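PDB 3PU6: uncharacterized protein from Wolinella succinogenes, which probably acts as a hydrogenase maturation protease, an endopeptidase that would help to activate its hydrogenase by cleaving a precursor. Local coordinates for residues R15-V20 against Q128-S133; L24-E29 against V37-D42; P33-F38 against G139-L144; K50-A55 against I97-G102. All blocks are in the same frame, centred on the assembly; numbering follows the deposited sequence.

Contact 1: R15-V20 against Q128-S133; sequences RGDDGV and QGASDS
Asp17 lays the flat of its carboxylate against the methyl group of Ala130, at the point where the loop after the first strand of this alpha/beta/alpha sandwich meets the first turn of helix 128-147. The Asp17 CG to Ala130 CB distance is 3.4 Å, and Asp17 OD1 and OD2 stand 3.4 and 3.6 Å from the same CB. Such nearly equal distances mean that the methyl sits over the carboxylate rather than beside one oxygen. With chi1 at -67°, Asp17 CG lies opposite the carbonyl carbon and beside the backbone N, a setting that turns the carboxylate's face to the Ala130 methyl. Its polar partner is Ser127, whose OG is hydrogen-bonded both to Asp17 OD2 and to the backbone N of Ala130. The serine thereby ties the acid to the same turn whose alanine lies beneath it, an example of one small residue serving loop and helix together. Val20, at the start of helix 20-31, meets Ala130 a turn further on, while its side chain also touches Ile112 and Ala64 of the central sheet. All three touching residues are buried. In relatives such as HybD the loop after the first strand carries a metal ligand. With chi1 at 73°, the CG2 branch of Val20 extends away from its own backbone N and comes to 4.2 Å from Ala130 CB and 3.3 Å from Ala130 O.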
loop_
_atom_site.group_PDB
_atom_site.type_symbol
_atom_site.label_atom_id
_atom_site.label_comp_id
_atom_site.label_asym_id
_atom_site.label_seq_id
_atom_site.Cartn_x
_atom_site.Cartn_y
_atom_site.Cartn_z
ATOM N N ARG A 15 15.966 -0.606 3.570
ATOM C CA ARG A 15 16.362 -0.161 2.238
ATOM C C ARG A 15 15.913 1.269 1.888
ATOM O O ARG A 15 15.468 1.511 0.771
ATOM C CB ARG A 15 15.742 -1.083 1.201
ATOM C CG ARG A 15 16.291 -2.457 1.222
ATOM C CD ARG A 15 17.762 -2.445 0.899
ATOM N NE ARG A 15 18.335 -3.758 1.129
ATOM C CZ ARG A 15 18.866 -4.140 2.285
ATOM N NH1 ARG A 15 18.906 -3.300 3.314
ATOM N NH2 ARG A 15 19.357 -5.358 2.411
ATOM N N GLY A 16 16.019 2.207 2.823
ATOM C CA GLY A 16 15.696 3.597 2.553
ATOM C C GLY A 16 14.253 3.903 2.187
ATOM O O GLY A 16 13.319 3.535 2.889
ATOM N N ASP A 17 14.078 4.578 1.059
ATOM C CA ASP A 17 12.761 5.019 0.595
ATOM C C ASP A 17 11.879 3.854 0.191
ATOM O O ASP A 17 10.765 4.060 -0.292
ATOM C CB ASP A 17 12.878 5.969 -0.601
ATOM C CG ASP A 17 13.525 7.297 -0.251
ATOM O OD1 ASP A 17 13.654 7.620 0.949
ATOM O OD2 ASP A 17 13.896 8.034 -1.199
ATOM N N ASP A 18 12.383 2.637 0.376
ATOM C CA ASP A 18 11.604 1.444 0.064
ATOM C C ASP A 18 10.680 1.102 1.225
ATOM O O ASP A 18 9.850 0.196 1.144
ATOM C CB ASP A 18 12.509 0.269 -0.298
ATOM C CG ASP A 18 11.727 -0.998 -0.630
ATOM O OD1 ASP A 18 10.888 -0.982 -1.571
ATOM O OD2 ASP A 18 11.975 -2.030 0.047
ATOM N N GLY A 19 10.817 1.855 2.303
ATOM C CA GLY A 19 9.874 1.744 3.391
ATOM C C GLY A 19 8.790 2.809 3.371
ATOM O O GLY A 19 8.061 2.939 4.346
ATOM N N VAL A 20 8.680 3.563 2.278
ATOM C CA VAL A 20 7.726 4.655 2.206
ATOM C C VAL A 20 6.324 4.178 2.530
ATOM O O VAL A 20 5.610 4.854 3.270
ATOM C CB VAL A 20 7.741 5.418 0.824
ATOM C CG1 VAL A 20 7.110 4.577 -0.300
ATOM C CG2 VAL A 20 7.062 6.768 0.947
ATOM N N GLN A 128 13.560 13.427 2.039
ATOM C CA GLN A 128 12.512 14.434 2.149
ATOM C C GLN A 128 11.429 14.159 1.116
ATOM O O GLN A 128 10.238 14.142 1.445
ATOM C CB GLN A 128 13.073 15.857 2.013
ATOM C CG GLN A 128 12.035 16.966 2.261
ATOM C CD GLN A 128 11.469 16.956 3.681
ATOM O OE1 GLN A 128 12.206 17.134 4.649
ATOM N NE2 GLN A 128 10.154 16.762 3.805
ATOM N N GLY A 129 11.852 13.915 -0.125
ATOM C CA GLY A 129 10.938 13.591 -1.208
ATOM C C GLY A 129 9.989 12.438 -0.913
ATOM O O GLY A 129 8.766 12.589 -1.003
ATOM N N ALA A 130 10.546 11.278 -0.563
ATOM C CA ALA A 130 9.726 10.119 -0.211
ATOM C C ALA A 130 8.810 10.407 0.987
ATOM O O ALA A 130 7.658 10.004 1.000
ATOM C CB ALA A 130 10.598 8.905 0.057
ATOM N N SER A 131 9.333 11.101 1.987
ATOM C CA SER A 131 8.518 11.545 3.117
ATOM C C SER A 131 7.308 12.372 2.672
ATOM O O SER A 131 6.172 12.066 3.026
ATOM C CB SER A 131 9.362 12.349 4.097
ATOM O OG SER A 131 8.529 13.087 4.971
ATOM N N ASP A 132 7.552 13.419 1.897
ATOM C CA ASP A 132 6.463 14.200 1.327
ATOM C C ASP A 132 5.471 13.293 0.606
ATOM O O ASP A 132 4.259 13.400 0.805
ATOM C CB ASP A 132 7.004 15.262 0.360
ATOM C CG ASP A 132 7.819 16.352 1.061
ATOM O OD1 ASP A 132 7.788 16.444 2.313
ATOM O OD2 ASP A 132 8.508 17.115 0.350
ATOM N N SER A 133 6.002 12.404 -0.232
ATOM C CA SER A 133 5.208 11.437 -0.994
ATOM C C SER A 133 4.250 10.618 -0.140
ATOM O O SER A 133 3.137 10.321 -0.566
ATOM C CB SER A 133 6.125 10.474 -1.743
ATOM O OG SER A 133 6.798 11.127 -2.797
#

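Contact 2: L24-E29 against V37-D42; sequences LGRLVE and VFFGYD
Phe39 pushes the far end of its ring against the backbone of helix 24-29, with CZ lying 3.8 Å from Gly25 C and 3.9 Å from Arg26 N. With chi1 at -60°, Phe39 CG lies opposite the carbonyl carbon, carrying the ring toward the helix. A side chain on Gly25 would point at the ring; its absence permits the close approach. Val37, two residues back on the same side of the strand, sets both methyls 3.7 Å from Gly25 O; CG1 also lies over one face of the Phe39 ring, offset toward the rim, and CG2 meets Val28 CG1 at 3.8 Å. Helix and strand run nearly antiparallel, at 161°, as expected for the helix of a beta-alpha-beta crossover and the strand that follows; strand 5-10 completes the unit. Glu29 comes in from the solvent side, its carboxylate turned 65° from the ring plane and OE2 in that plane at the rim, 3.9 Å from Phe39 CE1. Were Phe39 cut back to an alanine, Gly25 would probably lose the group on its backbone and Val37 CG1 the face it lies on. Arg26 crosses the ring at about a right angle, its guanidinium continuing to a salt bridge with Glu13.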
loop_
_atom_site.group_PDB
_atom_site.type_symbol
_atom_site.label_atom_id
_atom_site.label_comp_id
_atom_site.label_asym_id
_atom_site.label_seq_id
_atom_site.Cartn_x
_atom_site.Cartn_y
_atom_site.Cartn_z
ATOM N N LEU A 24 3.560 5.330 5.308
ATOM C CA LEU A 24 2.161 5.627 5.063
ATOM C C LEU A 24 1.259 4.839 5.998
ATOM O O LEU A 24 0.254 5.344 6.460
ATOM C CB LEU A 24 1.801 5.309 3.615
ATOM C CG LEU A 24 0.323 5.419 3.261
ATOM C CD1 LEU A 24 -0.131 6.871 3.283
ATOM C CD2 LEU A 24 0.077 4.794 1.915
ATOM N N GLY A 25 1.633 3.597 6.261
ATOM C CA GLY A 25 0.836 2.702 7.069
ATOM C C GLY A 25 0.679 3.263 8.456
ATOM O O GLY A 25 -0.394 3.227 9.031
ATOM N N ARG A 26 1.761 3.805 8.984
ATOM C CA ARG A 26 1.735 4.390 10.303
ATOM C C ARG A 26 0.853 5.620 10.356
ATOM O O ARG A 26 0.291 5.929 11.400
ATOM C CB ARG A 26 3.144 4.757 10.740
ATOM C CG ARG A 26 4.015 3.560 10.957
ATOM C CD ARG A 26 5.371 3.935 11.516
ATOM N NE ARG A 26 6.112 2.731 11.897
ATOM C CZ ARG A 26 7.086 2.180 11.174
ATOM N NH1 ARG A 26 7.463 2.737 10.029
ATOM N NH2 ARG A 26 7.690 1.078 11.606
ATOM N N LEU A 27 0.745 6.334 9.238
ATOM C CA LEU A 27 -0.070 7.547 9.201
ATOM C C LEU A 27 -1.546 7.199 9.267
ATOM O O LEU A 27 -2.299 7.808 10.022
ATOM C CB LEU A 27 0.229 8.392 7.961
ATOM C CG LEU A 27 1.663 8.911 7.842
ATOM C CD1 LEU A 27 1.871 9.658 6.515
ATOM C CD2 LEU A 27 2.011 9.782 9.029
ATOM N N VAL A 28 -1.945 6.205 8.480
ATOM C CA VAL A 28 -3.337 5.773 8.425
ATOM C C VAL A 28 -3.727 5.220 9.788
ATOM O O VAL A 28 -4.846 5.401 10.266
ATOM C CB VAL A 28 -3.556 4.708 7.308
ATOM C CG1 VAL A 28 -4.925 4.043 7.426
ATOM C CG2 VAL A 28 -3.388 5.335 5.941
ATOM N N GLU A 29 -2.769 4.548 10.408
ATOM C CA GLU A 29 -2.950 3.930 11.702
ATOM C C GLU A 29 -3.315 4.987 12.738
ATOM O O GLU A 29 -4.229 4.781 13.540
ATOM C CB GLU A 29 -1.652 3.250 12.104
ATOM C CG GLU A 29 -1.836 1.847 12.586
ATOM C CD GLU A 29 -0.586 1.304 13.201
ATOM O OE1 GLU A 29 0.447 2.019 13.180
ATOM O OE2 GLU A 29 -0.646 0.168 13.713
ATOM N N VAL A 37 -4.662 -1.549 9.455
ATOM C CA VAL A 37 -3.433 -1.552 8.680
ATOM C C VAL A 37 -2.628 -2.822 8.928
ATOM O O VAL A 37 -2.333 -3.170 10.067
ATOM C CB VAL A 37 -2.551 -0.333 9.023
ATOM C CG1 VAL A 37 -1.350 -0.262 8.103
ATOM C CG2 VAL A 37 -3.344 0.937 8.914
ATOM N N PHE A 38 -2.276 -3.510 7.849
ATOM C CA PHE A 38 -1.451 -4.705 7.934
ATOM C C PHE A 38 -0.078 -4.463 7.336
ATOM O O PHE A 38 0.045 -4.226 6.145
ATOM C CB PHE A 38 -2.122 -5.853 7.196
ATOM C CG PHE A 38 -3.355 -6.343 7.858
ATOM C CD1 PHE A 38 -3.775 -5.785 9.057
ATOM C CD2 PHE A 38 -4.081 -7.384 7.315
ATOM C CE1 PHE A 38 -4.904 -6.245 9.693
ATOM C CE2 PHE A 38 -5.221 -7.852 7.950
ATOM C CZ PHE A 38 -5.629 -7.281 9.144
ATOM N N PHE A 39 0.954 -4.525 8.164
ATOM C CA PHE A 39 2.324 -4.408 7.678
ATOM C C PHE A 39 2.859 -5.728 7.180
ATOM O O PHE A 39 3.107 -6.638 7.948
ATOM C CB PHE A 39 3.226 -3.846 8.763
ATOM C CG PHE A 39 2.809 -2.494 9.225
ATOM C CD1 PHE A 39 1.833 -2.356 10.202
ATOM C CD2 PHE A 39 3.365 -1.351 8.662
ATOM C CE1 PHE A 39 1.436 -1.104 10.632
ATOM C CE2 PHE A 39 2.963 -0.091 9.080
ATOM C CZ PHE A 39 1.998 0.033 10.066
ATOM N N GLY A 40 3.036 -5.832 5.879
ATOM C CA GLY A 40 3.506 -7.071 5.317
ATOM C C GLY A 40 5.003 -6.993 5.166
ATOM O O GLY A 40 5.658 -7.996 4.914
ATOM N N TYR A 41 5.532 -5.785 5.329
ATOM C CA TYR A 41 6.919 -5.495 4.992
ATOM C C TYR A 41 7.326 -6.169 3.683
ATOM O O TYR A 41 6.721 -5.929 2.634
ATOM C CB TYR A 41 7.832 -5.896 6.146
ATOM C CG TYR A 41 7.424 -5.222 7.427
ATOM C CD1 TYR A 41 7.819 -3.913 7.701
ATOM C CD2 TYR A 41 6.614 -5.873 8.351
ATOM C CE1 TYR A 41 7.436 -3.277 8.870
ATOM C CE2 TYR A 41 6.216 -5.243 9.528
ATOM C CZ TYR A 41 6.631 -3.947 9.780
ATOM O OH TYR A 41 6.242 -3.327 10.944
ATOM N N ASP A 42 8.337 -7.026 3.737
ATOM C CA ASP A 42 8.810 -7.688 2.520
ATOM C C ASP A 42 8.288 -9.123 2.405
ATOM O O ASP A 42 8.699 -9.881 1.523
ATOM C CB ASP A 42 10.339 -7.614 2.403
ATOM C CG ASP A 42 11.051 -8.039 3.683
ATOM O OD1 ASP A 42 10.405 -8.043 4.757
ATOM O OD2 ASP A 42 12.256 -8.368 3.622
#

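Contact 3: P33-F38 against G139-L144; sequences PEWSVF and GRIKEL
Ile141 is the first residue of segment 139-144 to meet Trp35, and it does so from above the indole. Its CG2 methyl hangs over one face of the six-membered ring, 4.2 Å from the centroid and only 18° off the ring normal, a clear CH-pi contact. The nearest ring atom is Trp35 CZ2, at 4.0 Å from Ile141 CG2. The first torsion of Ile141, -77°, carries CG1 beside the backbone N and leaves CG2 pointing away from that nitrogen, and this methyl is the one that finds the ring. One turn later Leu144 approaches from a different direction. Its CD2 stands near the plane of the indole, at the edge, 3.9 Å from Trp35 CH2, and the two side chains cross at about a right angle. The ring is therefore met on a face and on an edge by successive turns of a single helix. Asp145, the next residue, adds a weak hydrogen bond from Trp35 NE1 to its OD1, so the indole nitrogen also looks to this helix. Val28 of helix 20-31 touches both Trp35 and Ile141, making the contact part of a core built from an edge strand and two helices on one side of the sheet, the arrangement of a layered alpha/beta/alpha sandwich.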
loop_
_atom_site.group_PDB
_atom_site.type_symbol
_atom_site.label_atom_id
_atom_site.label_comp_id
_atom_site.label_asym_id
_atom_site.label_seq_id
_atom_site.Cartn_x
_atom_site.Cartn_y
_atom_site.Cartn_z
ATOM N N PRO A 33 -8.521 5.352 12.238
ATOM C CA PRO A 33 -8.848 4.197 13.084
ATOM C C PRO A 33 -9.838 3.211 12.453
ATOM O O PRO A 33 -9.803 2.031 12.793
ATOM C CB PRO A 33 -9.469 4.846 14.321
ATOM C CG PRO A 33 -8.906 6.235 14.341
ATOM C CD PRO A 33 -8.826 6.628 12.908
ATOM N N GLU A 34 -10.712 3.678 11.569
ATOM C CA GLU A 34 -11.646 2.778 10.892
ATOM C C GLU A 34 -10.951 1.861 9.881
ATOM O O GLU A 34 -11.528 0.868 9.409
ATOM C CB GLU A 34 -12.741 3.576 10.203
ATOM C CG GLU A 34 -13.766 4.132 11.153
ATOM C CD GLU A 34 -14.969 4.688 10.425
ATOM O OE1 GLU A 34 -15.055 4.487 9.189
ATOM O OE2 GLU A 34 -15.825 5.327 11.083
ATOM N N TRP A 35 -9.714 2.216 9.540
ATOM C CA TRP A 35 -8.860 1.386 8.701
ATOM C C TRP A 35 -8.024 0.473 9.585
ATOM O O TRP A 35 -7.386 0.933 10.543
ATOM C CB TRP A 35 -7.925 2.263 7.857
ATOM C CG TRP A 35 -8.606 2.925 6.728
ATOM C CD1 TRP A 35 -9.440 4.007 6.790
ATOM C CD2 TRP A 35 -8.532 2.549 5.354
ATOM N NE1 TRP A 35 -9.893 4.325 5.531
ATOM C CE2 TRP A 35 -9.350 3.447 4.631
ATOM C CE3 TRP A 35 -7.861 1.543 4.663
ATOM C CZ2 TRP A 35 -9.506 3.368 3.254
ATOM C CZ3 TRP A 35 -8.022 1.463 3.301
ATOM C CH2 TRP A 35 -8.841 2.367 2.609
ATOM N N SER A 36 -8.024 -0.816 9.282
ATOM C CA SER A 36 -7.039 -1.681 9.902
ATOM C C SER A 36 -5.854 -1.842 8.946
ATOM O O SER A 36 -6.026 -2.183 7.780
ATOM C CB SER A 36 -7.646 -3.017 10.319
ATOM O OG SER A 36 -7.981 -3.797 9.204
ATOM N N VAL A 37 -4.662 -1.549 9.455
ATOM C CA VAL A 37 -3.433 -1.552 8.680
ATOM C C VAL A 37 -2.628 -2.822 8.928
ATOM O O VAL A 37 -2.333 -3.170 10.067
ATOM C CB VAL A 37 -2.551 -0.333 9.023
ATOM C CG1 VAL A 37 -1.350 -0.262 8.103
ATOM C CG2 VAL A 37 -3.344 0.937 8.914
ATOM N N PHE A 38 -2.276 -3.510 7.849
ATOM C CA PHE A 38 -1.451 -4.705 7.934
ATOM C C PHE A 38 -0.078 -4.463 7.336
ATOM O O PHE A 38 0.045 -4.226 6.145
ATOM C CB PHE A 38 -2.122 -5.853 7.196
ATOM C CG PHE A 38 -3.355 -6.343 7.858
ATOM C CD1 PHE A 38 -3.775 -5.785 9.057
ATOM C CD2 PHE A 38 -4.081 -7.384 7.315
ATOM C CE1 PHE A 38 -4.904 -6.245 9.693
ATOM C CE2 PHE A 38 -5.221 -7.852 7.950
ATOM C CZ PHE A 38 -5.629 -7.281 9.144
ATOM N N GLY A 139 -3.079 11.555 1.764
ATOM C CA GLY A 139 -4.105 12.368 1.155
ATOM C C GLY A 139 -5.073 11.517 0.369
ATOM O O GLY A 139 -6.291 11.601 0.566
ATOM N N ARG A 140 -4.530 10.680 -0.513
ATOM C CA ARG A 140 -5.357 9.880 -1.417
ATOM C C ARG A 140 -6.155 8.785 -0.714
ATOM O O ARG A 140 -7.227 8.396 -1.181
ATOM C CB ARG A 140 -4.502 9.295 -2.545
ATOM C CG ARG A 140 -3.479 10.283 -3.091
ATOM C CD ARG A 140 -4.146 11.451 -3.808
ATOM N NE ARG A 140 -4.849 10.990 -5.006
ATOM C CZ ARG A 140 -4.254 10.685 -6.159
ATOM N NH1 ARG A 140 -2.927 10.795 -6.287
ATOM N NH2 ARG A 140 -4.985 10.269 -7.194
ATOM N N ILE A 141 -5.639 8.289 0.407
ATOM C CA ILE A 141 -6.358 7.269 1.175
ATOM C C ILE A 141 -7.562 7.929 1.786
ATOM O O ILE A 141 -8.636 7.348 1.838
ATOM C CB ILE A 141 -5.495 6.622 2.304
ATOM C CG1 ILE A 141 -4.513 5.621 1.709
ATOM C CG2 ILE A 141 -6.374 5.873 3.290
ATOM C CD1 ILE A 141 -5.209 4.466 1.031
ATOM N N LYS A 142 -7.360 9.160 2.237
ATOM C CA LYS A 142 -8.430 9.963 2.791
ATOM C C LYS A 142 -9.474 10.273 1.721
ATOM O O LYS A 142 -10.670 10.288 2.011
ATOM C CB LYS A 142 -7.876 11.253 3.380
ATOM C CG LYS A 142 -7.061 11.070 4.639
ATOM C CD LYS A 142 -6.403 12.378 5.027
ATOM C CE LYS A 142 -6.035 12.428 6.503
ATOM N NZ LYS A 142 -5.200 13.635 6.824
ATOM N N GLU A 143 -9.030 10.507 0.485
ATOM C CA GLU A 143 -9.963 10.782 -0.616
ATOM C C GLU A 143 -10.778 9.537 -0.924
ATOM O O GLU A 143 -11.992 9.611 -1.141
ATOM C CB GLU A 143 -9.230 11.282 -1.871
ATOM C CG GLU A 143 -8.456 12.586 -1.655
ATOM C CD GLU A 143 -7.399 12.864 -2.728
ATOM O OE1 GLU A 143 -7.597 12.442 -3.896
ATOM O OE2 GLU A 143 -6.372 13.514 -2.391
ATOM N N LEU A 144 -10.106 8.389 -0.917
ATOM C CA LEU A 144 -10.766 7.113 -1.174
ATOM C C LEU A 144 -11.784 6.799 -0.094
ATOM O O LEU A 144 -12.867 6.290 -0.367
ATOM C CB LEU A 144 -9.742 5.992 -1.243
ATOM C CG LEU A 144 -10.405 4.622 -1.242
ATOM C CD1 LEU A 144 -11.232 4.441 -2.509
ATOM C CD2 LEU A 144 -9.369 3.525 -1.069
#

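Contact 4: K50-A55 against I97-G102; sequences KLRELA and ISYLRG
Tyr99 OH accepts a hydrogen bond from Arg52 NE at 2.7 Å, though the bond is weak because it is bent, with an angle of 126° at the hydrogen. The arginine nitrogen arrives at the edge of the phenol, close to the ring plane, and the guanidinium stands almost perpendicular to the ring, 85° away. Extended from CG to NE, the arginine chain also brings its own methylenes alongside the hydroxyl. Tyr99 leaves its helix with CG opposite the backbone N (chi1 174°), which carries the phenol across from helix 94-103 to helix 48-54. Its ring is stacked with that of Phe48, a further restraint on how it can turn. Deeper in, the two helices touch through leucines: Leu51 CD1 and Leu100 CD2 meet tip to tip at 3.8 Å. Leu51 also packs on Val6 and Phe38, and Leu100 on Thr107, so this apolar point rests on the central sheet. The helices are thus joined by a buried methyl pair beneath a polar pair nearer the solvent. Being bent and made by an exposed arginine, the polar bond probably adds little directional strength, and the contact combines it with the buried leucines.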
loop_
_atom_site.group_PDB
_atom_site.type_symbol
_atom_site.label_atom_id
_atom_site.label_comp_id
_atom_site.label_asym_id
_atom_site.label_seq_id
_atom_site.Cartn_x
_atom_site.Cartn_y
_atom_site.Cartn_z
ATOM N N LYS A 50 -4.784 -13.541 8.196
ATOM C CA LYS A 50 -5.595 -12.477 8.763
ATOM C C LYS A 50 -6.561 -11.890 7.740
ATOM O O LYS A 50 -7.687 -11.501 8.073
ATOM C CB LYS A 50 -4.699 -11.347 9.253
ATOM C CG LYS A 50 -3.464 -11.770 9.999
ATOM C CD LYS A 50 -2.753 -10.534 10.510
ATOM C CE LYS A 50 -1.775 -10.876 11.618
ATOM N NZ LYS A 50 -1.306 -9.658 12.350
ATOM N N LEU A 51 -6.086 -11.794 6.503
ATOM C CA LEU A 51 -6.884 -11.265 5.433
ATOM C C LEU A 51 -8.068 -12.155 5.088
ATOM O O LEU A 51 -9.180 -11.662 4.958
ATOM C CB LEU A 51 -6.025 -11.003 4.200
ATOM C CG LEU A 51 -5.152 -9.744 4.267
ATOM C CD1 LEU A 51 -4.250 -9.638 3.032
ATOM C CD2 LEU A 51 -6.003 -8.485 4.446
ATOM N N ARG A 52 -7.848 -13.453 4.915
ATOM C CA ARG A 52 -8.966 -14.339 4.624
ATOM C C ARG A 52 -9.983 -14.194 5.743
ATOM O O ARG A 52 -11.191 -14.116 5.518
ATOM C CB ARG A 52 -8.525 -15.794 4.573
ATOM C CG ARG A 52 -7.528 -16.152 3.486
ATOM C CD ARG A 52 -6.976 -17.581 3.695
ATOM N NE ARG A 52 -5.727 -17.786 2.953
ATOM C CZ ARG A 52 -4.573 -18.180 3.492
ATOM N NH1 ARG A 52 -4.516 -18.442 4.795
ATOM N NH2 ARG A 52 -3.481 -18.333 2.732
ATOM N N GLU A 53 -9.450 -14.144 6.957
ATOM C CA GLU A 53 -10.213 -14.277 8.176
ATOM C C GLU A 53 -11.059 -13.037 8.460
ATOM O O GLU A 53 -12.108 -13.110 9.108
ATOM C CB GLU A 53 -9.238 -14.531 9.322
ATOM C CG GLU A 53 -9.896 -14.912 10.635
ATOM C CD GLU A 53 -10.799 -16.132 10.515
ATOM O OE1 GLU A 53 -10.458 -17.085 9.774
ATOM O OE2 GLU A 53 -11.858 -16.131 11.178
ATOM N N LEU A 54 -10.596 -11.898 7.973
ATOM C CA LEU A 54 -11.279 -10.638 8.189
ATOM C C LEU A 54 -12.291 -10.312 7.083
ATOM O O LEU A 54 -13.223 -9.549 7.299
ATOM C CB LEU A 54 -10.236 -9.538 8.299
ATOM C CG LEU A 54 -10.680 -8.089 8.199
ATOM C CD1 LEU A 54 -11.677 -7.801 9.295
ATOM C CD2 LEU A 54 -9.465 -7.195 8.315
ATOM N N ALA A 55 -12.088 -10.892 5.903
ATOM C CA ALA A 55 -12.965 -10.717 4.732
ATOM C C ALA A 55 -13.270 -9.264 4.342
ATOM O O ALA A 55 -14.432 -8.905 4.111
ATOM C CB ALA A 55 -14.249 -11.512 4.903
ATOM N N ILE A 97 -1.038 -9.330 -5.860
ATOM C CA ILE A 97 -2.233 -8.642 -6.304
ATOM C C ILE A 97 -3.343 -9.585 -6.755
ATOM O O ILE A 97 -4.513 -9.315 -6.511
ATOM C CB ILE A 97 -1.908 -7.685 -7.447
ATOM C CG1 ILE A 97 -1.170 -6.460 -6.911
ATOM C CG2 ILE A 97 -3.171 -7.291 -8.165
ATOM C CD1 ILE A 97 -0.554 -5.612 -8.007
ATOM N N SER A 98 -2.994 -10.671 -7.436
ATOM C CA SER A 98 -4.024 -11.579 -7.945
ATOM C C SER A 98 -4.558 -12.456 -6.830
ATOM O O SER A 98 -5.658 -12.991 -6.919
ATOM C CB SER A 98 -3.527 -12.425 -9.121
ATOM O OG SER A 98 -2.277 -13.020 -8.839
ATOM N N TYR A 99 -3.784 -12.588 -5.765
ATOM C CA TYR A 99 -4.284 -13.297 -4.616
ATOM C C TYR A 99 -5.334 -12.440 -3.933
ATOM O O TYR A 99 -6.416 -12.919 -3.591
ATOM C CB TYR A 99 -3.177 -13.622 -3.629
ATOM C CG TYR A 99 -3.757 -14.217 -2.385
ATOM C CD1 TYR A 99 -3.823 -13.481 -1.206
ATOM C CD2 TYR A 99 -4.306 -15.501 -2.398
ATOM C CE1 TYR A 99 -4.391 -14.025 -0.048
ATOM C CE2 TYR A 99 -4.872 -16.058 -1.251
ATOM C CZ TYR A 99 -4.914 -15.311 -0.081
ATOM O OH TYR A 99 -5.478 -15.839 1.056
ATOM N N LEU A 100 -5.001 -11.167 -3.738
ATOM C CA LEU A 100 -5.883 -10.241 -3.037
ATOM C C LEU A 100 -7.220 -10.081 -3.759
ATOM O O LEU A 100 -8.275 -10.059 -3.127
ATOM C CB LEU A 100 -5.206 -8.885 -2.860
ATOM C CG LEU A 100 -3.841 -8.911 -2.180
ATOM C CD1 LEU A 100 -3.191 -7.544 -2.271
ATOM C CD2 LEU A 100 -3.946 -9.385 -0.730
ATOM N N ARG A 101 -7.168 -9.991 -5.084
ATOM C CA ARG A 101 -8.373 -9.867 -5.881
ATOM C C ARG A 101 -9.278 -11.052 -5.634
ATOM O O ARG A 101 -10.491 -10.965 -5.820
ATOM C CB ARG A 101 -8.043 -9.803 -7.366
ATOM C CG ARG A 101 -7.211 -8.630 -7.778
ATOM C CD ARG A 101 -6.791 -8.767 -9.248
ATOM N NE ARG A 101 -7.747 -8.201 -10.195
ATOM C CZ ARG A 101 -8.649 -8.903 -10.874
ATOM N NH1 ARG A 101 -8.738 -10.213 -10.716
ATOM N NH2 ARG A 101 -9.471 -8.288 -11.715
ATOM N N GLY A 102 -8.676 -12.167 -5.234
ATOM C CA GLY A 102 -9.418 -13.381 -4.969
ATOM C C GLY A 102 -10.060 -13.359 -3.602
ATOM O O GLY A 102 -11.121 -13.929 -3.403
#

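The four contacts tie a layered fold together on both sides of one sheet. Contacts 1 and 3 both use helix 128-147, with centres about 18 Å apart, and their segments alternate along the chain. Contact 2 stands to one side, about 14 Å from contact 1 and 10 Å from contact 3, centre to centre, and touches the latter through Val28. It falls within the span of contact 1, and contact 4 opens after it closes. Contact 4 is on the other face of the sheet, about 27 Å from contact 1, centre to centre; Phe38 of the shared edge strand bridges to it by packing on Leu51. Local and distant parts of the sequence thus close into one domain.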